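Local coordinates for protein N-acetyl-L-2,4-diaminobutyric acid deacetylase (Ruegeria pomeroyi, PDB 6TWL) that probably removes the acetyl group from N-acetyl-L-2,4-diaminobutyric acid, a step of bacterial ectoine breakdown, as a zinc-dependent hydrolase, at residues A[54-65]-A[87-98]. Residues are numbered along the deposited sequence; the frame is centred on the assembly and turned at random.
Sequences TGANHGDEYEGP and VPAFNYPAFRAG
T54, F90 and N91 bury much of the surface where two neighbouring parallel strands run on into loops. T54 and V87 form the last bridge, side by side, with T54 CG2 3.9 Å from V87 CB. T54 OG1 turns instead to D142. Beyond the bridge, G55 N donates to V87 O at 2.8 Å, while G55 CA makes a C-H...O contact with P88 O at 3.1 Å. F90 N then donates to A56 O at 3.0 Å. F90 CB rests 3.3 Å from A56 O, and with CG anti to the backbone N (chi1 -163°) the ring passes obliquely by T54 CB toward F129 and Y194. Such loops at strand ends carry the metal site in the M14-like zinc hydrolase fold: H58 and E61, zinc ligands though no metal is bound here, lie farther along the same loop, and N57 OD1 bonds weakly to H144, a third. N91 CB sits 3.4 Å from N57 O and ND2 reaches R96 O, a bond straight at the hydrogen (168°) but long, 3.3 Å, with ND2 above the R96 carbonyl plane. The loop then returns G98 N weakly to G59 O, and A97 CB packs 3.9 Å from P65 CB on helix 63-74.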
loop_
_atom_site.group_PDB
_atom_site.type_symbol
_atom_site.label_atom_id
_atom_site.label_comp_id
_atom_site.label_asym_id
_atom_site.label_seq_id
_atom_site.Cartn_x
_atom_site.Cartn_y
_atom_site.Cartn_z
ATOM N N THR A 54 -3.816 6.163 3.772
ATOM C CA THR A 54 -4.249 6.285 2.384
ATOM C C THR A 54 -4.452 4.887 1.809
ATOM O O THR A 54 -3.648 3.979 2.050
ATOM C CB THR A 54 -3.241 7.096 1.535
ATOM O OG1 THR A 54 -1.928 6.526 1.637
ATOM C CG2 THR A 54 -3.166 8.523 2.044
ATOM N N GLY A 55 -5.539 4.719 1.062
ATOM C CA GLY A 55 -6.023 3.399 0.707
ATOM C C GLY A 55 -5.364 2.732 -0.478
ATOM O O GLY A 55 -4.906 1.591 -0.373
ATOM N N ALA A 56 -5.319 3.415 -1.617
ATOM C CA ALA A 56 -4.862 2.777 -2.843
ATOM C C ALA A 56 -4.420 3.847 -3.825
ATOM O O ALA A 56 -5.079 4.882 -3.951
ATOM C CB ALA A 56 -5.974 1.914 -3.456
ATOM N N ASN A 57 -3.303 3.602 -4.504
ATOM C CA ASN A 57 -2.888 4.460 -5.604
ATOM C C ASN A 57 -3.498 4.036 -6.932
ATOM O O ASN A 57 -3.367 4.766 -7.920
ATOM C CB ASN A 57 -1.360 4.475 -5.723
ATOM C CG ASN A 57 -0.669 4.433 -4.373
ATOM O OD1 ASN A 57 -0.881 3.514 -3.582
ATOM N ND2 ASN A 57 0.162 5.433 -4.102
ATOM N N HIS A 58 -4.165 2.884 -6.974
ATOM C CA HIS A 58 -4.770 2.375 -8.194
ATOM C C HIS A 58 -6.157 1.834 -7.881
ATOM O O HIS A 58 -6.459 1.450 -6.748
ATOM C CB HIS A 58 -3.908 1.283 -8.840
ATOM C CG HIS A 58 -2.593 1.780 -9.352
ATOM N ND1 HIS A 58 -1.445 1.772 -8.590
ATOM C CD2 HIS A 58 -2.245 2.303 -10.552
ATOM C CE1 HIS A 58 -0.446 2.266 -9.298
ATOM N NE2 HIS A 58 -0.904 2.597 -10.492
ATOM N N GLY A 59 -6.998 1.805 -8.909
ATOM C CA GLY A 59 -8.380 1.403 -8.764
ATOM C C GLY A 59 -8.647 -0.081 -8.667
ATOM O O GLY A 59 -9.801 -0.467 -8.482
ATOM N N ASP A 60 -7.632 -0.939 -8.771
ATOM C CA ASP A 60 -7.857 -2.380 -8.726
ATOM C C ASP A 60 -7.344 -3.015 -7.436
ATOM O O ASP A 60 -7.051 -4.215 -7.416
ATOM C CB ASP A 60 -7.226 -3.058 -9.943
ATOM C CG ASP A 60 -5.801 -2.612 -10.187
ATOM O OD1 ASP A 60 -5.271 -1.829 -9.371
ATOM O OD2 ASP A 60 -5.213 -3.040 -11.204
ATOM N N GLU A 61 -7.238 -2.240 -6.359
ATOM C CA GLU A 61 -6.835 -2.744 -5.053
ATOM C C GLU A 61 -7.944 -2.469 -4.049
ATOM O O GLU A 61 -8.517 -1.375 -4.034
ATOM C CB GLU A 61 -5.528 -2.099 -4.595
ATOM C CG GLU A 61 -4.401 -2.250 -5.599
ATOM C CD GLU A 61 -3.282 -1.262 -5.365
ATOM O OE1 GLU A 61 -3.138 -0.791 -4.218
ATOM O OE2 GLU A 61 -2.549 -0.956 -6.329
ATOM N N TYR A 62 -8.252 -3.459 -3.209
ATOM C CA TYR A 62 -9.495 -3.385 -2.449
ATOM C C TYR A 62 -9.358 -3.654 -0.953
ATOM O O TYR A 62 -10.196 -3.184 -0.176
ATOM C CB TYR A 62 -10.517 -4.341 -3.066
ATOM C CG TYR A 62 -10.869 -3.975 -4.489
ATOM C CD1 TYR A 62 -11.665 -2.870 -4.764
ATOM C CD2 TYR A 62 -10.392 -4.719 -5.560
ATOM C CE1 TYR A 62 -11.989 -2.524 -6.064
ATOM C CE2 TYR A 62 -10.707 -4.381 -6.863
ATOM C CZ TYR A 62 -11.506 -3.282 -7.107
ATOM O OH TYR A 62 -11.821 -2.944 -8.403
ATOM N N GLU A 63 -8.336 -4.404 -0.528
ATOM C CA GLU A 63 -8.127 -4.608 0.905
ATOM C C GLU A 63 -8.022 -3.273 1.630
ATOM O O GLU A 63 -8.674 -3.053 2.658
ATOM C CB GLU A 63 -6.870 -5.442 1.157
ATOM C CG GLU A 63 -7.048 -6.928 0.950
ATOM C CD GLU A 63 -6.820 -7.336 -0.487
ATOM O OE1 GLU A 63 -6.425 -6.467 -1.294
ATOM O OE2 GLU A 63 -7.028 -8.525 -0.810
ATOM N N GLY A 64 -7.206 -2.368 1.095
ATOM C CA GLY A 64 -7.067 -1.033 1.623
ATOM C C GLY A 64 -8.375 -0.269 1.683
ATOM O O GLY A 64 -8.817 0.149 2.758
ATOM N N PRO A 65 -9.013 -0.051 0.524
ATOM C CA PRO A 65 -10.293 0.682 0.524
ATOM C C PRO A 65 -11.351 0.099 1.446
ATOM O O PRO A 65 -12.117 0.861 2.049
ATOM C CB PRO A 65 -10.720 0.613 -0.948
ATOM C CG PRO A 65 -9.433 0.579 -1.688
ATOM C CD PRO A 65 -8.508 -0.261 -0.845
ATOM N N VAL A 87 -7.835 8.641 4.073
ATOM C CA VAL A 87 -8.067 8.865 2.650
ATOM C C VAL A 87 -8.246 7.498 2.001
ATOM O O VAL A 87 -7.261 6.898 1.546
ATOM C CB VAL A 87 -6.908 9.645 2.008
ATOM C CG1 VAL A 87 -7.258 10.049 0.580
ATOM C CG2 VAL A 87 -6.563 10.866 2.847
ATOM N N PRO A 88 -9.471 6.967 1.936
ATOM C CA PRO A 88 -9.648 5.596 1.430
ATOM C C PRO A 88 -9.225 5.431 -0.015
ATOM O O PRO A 88 -8.770 4.347 -0.399
ATOM C CB PRO A 88 -11.155 5.349 1.599
ATOM C CG PRO A 88 -11.617 6.376 2.584
ATOM C CD PRO A 88 -10.749 7.572 2.350
ATOM N N ALA A 89 -9.367 6.469 -0.831
ATOM C CA ALA A 89 -9.018 6.406 -2.242
ATOM C C ALA A 89 -8.023 7.512 -2.553
ATOM O O ALA A 89 -8.288 8.688 -2.282
ATOM C CB ALA A 89 -10.260 6.530 -3.125
ATOM N N PHE A 90 -6.882 7.128 -3.120
ATOM C CA PHE A 90 -5.798 8.050 -3.431
ATOM C C PHE A 90 -5.380 7.906 -4.890
ATOM O O PHE A 90 -4.228 8.167 -5.245
ATOM C CB PHE A 90 -4.615 7.817 -2.490
ATOM C CG PHE A 90 -3.631 8.949 -2.447
ATOM C CD1 PHE A 90 -4.057 10.265 -2.525
ATOM C CD2 PHE A 90 -2.276 8.695 -2.312
ATOM C CE1 PHE A 90 -3.146 11.304 -2.482
ATOM C CE2 PHE A 90 -1.362 9.729 -2.265
ATOM C CZ PHE A 90 -1.797 11.034 -2.350
ATOM N N ASN A 91 -6.314 7.493 -5.745
ATOM C CA ASN A 91 -6.038 7.174 -7.144
ATOM C C ASN A 91 -6.654 8.253 -8.035
ATOM O O ASN A 91 -7.852 8.219 -8.333
ATOM C CB ASN A 91 -6.572 5.787 -7.497
ATOM C CG ASN A 91 -8.011 5.585 -7.059
ATOM O OD1 ASN A 91 -8.352 5.792 -5.894
ATOM N ND2 ASN A 91 -8.866 5.186 -7.997
ATOM N N TYR A 92 -5.825 9.206 -8.451
ATOM C CA TYR A 92 -6.240 10.204 -9.421
ATOM C C TYR A 92 -6.649 9.523 -10.728
ATOM O O TYR A 92 -6.056 8.513 -11.122
ATOM C CB TYR A 92 -5.097 11.188 -9.665
ATOM C CG TYR A 92 -5.441 12.384 -10.523
ATOM C CD1 TYR A 92 -6.043 13.506 -9.972
ATOM C CD2 TYR A 92 -5.147 12.397 -11.881
ATOM C CE1 TYR A 92 -6.358 14.597 -10.750
ATOM C CE2 TYR A 92 -5.454 13.491 -12.667
ATOM C CZ TYR A 92 -6.057 14.590 -12.095
ATOM O OH TYR A 92 -6.365 15.683 -12.875
ATOM N N PRO A 93 -7.668 10.050 -11.428
ATOM C CA PRO A 93 -8.483 11.213 -11.065
ATOM C C PRO A 93 -9.800 10.848 -10.394
ATOM O O PRO A 93 -10.524 11.724 -9.918
ATOM C CB PRO A 93 -8.743 11.868 -12.416
ATOM C CG PRO A 93 -8.873 10.690 -13.348
ATOM C CD PRO A 93 -7.970 9.595 -12.799
ATOM N N ALA A 94 -10.105 9.552 -10.368
ATOM C CA ALA A 94 -11.412 9.107 -9.905
ATOM C C ALA A 94 -11.554 9.268 -8.399
ATOM O O ALA A 94 -12.573 9.772 -7.913
ATOM C CB ALA A 94 -11.634 7.657 -10.317
ATOM N N PHE A 95 -10.537 8.850 -7.646
ATOM C CA PHE A 95 -10.595 8.787 -6.187
ATOM C C PHE A 95 -11.815 7.997 -5.724
ATOM O O PHE A 95 -12.573 8.416 -4.847
ATOM C CB PHE A 95 -10.574 10.183 -5.569
ATOM C CG PHE A 95 -9.283 10.908 -5.776
ATOM C CD1 PHE A 95 -8.127 10.486 -5.140
ATOM C CD2 PHE A 95 -9.221 12.006 -6.615
ATOM C CE1 PHE A 95 -6.933 11.151 -5.331
ATOM C CE2 PHE A 95 -8.032 12.676 -6.812
ATOM C CZ PHE A 95 -6.885 12.247 -6.170
ATOM N N ARG A 96 -12.007 6.836 -6.342
ATOM C CA ARG A 96 -12.977 5.855 -5.883
ATOM C C ARG A 96 -12.448 4.472 -6.219
ATOM O O ARG A 96 -11.918 4.261 -7.315
ATOM C CB ARG A 96 -14.355 6.075 -6.521
ATOM C CG ARG A 96 -14.311 6.639 -7.924
ATOM C CD ARG A 96 -15.657 7.197 -8.339
ATOM N NE ARG A 96 -16.711 6.191 -8.242
ATOM C CZ ARG A 96 -17.933 6.452 -7.792
ATOM N NH1 ARG A 96 -18.236 7.682 -7.408
ATOM N NH2 ARG A 96 -18.846 5.493 -7.723
ATOM N N ALA A 97 -12.561 3.549 -5.262
ATOM C CA ALA A 97 -12.220 2.152 -5.503
ATOM C C ALA A 97 -12.892 1.648 -6.773
ATOM O O ALA A 97 -14.017 2.036 -7.096
ATOM C CB ALA A 97 -12.646 1.295 -4.311
ATOM N N GLY A 98 -12.186 0.785 -7.504
ATOM C CA GLY A 98 -12.713 0.199 -8.715
ATOM C C GLY A 98 -12.720 1.102 -9.928
ATOM O O GLY A 98 -12.754 0.596 -11.056
#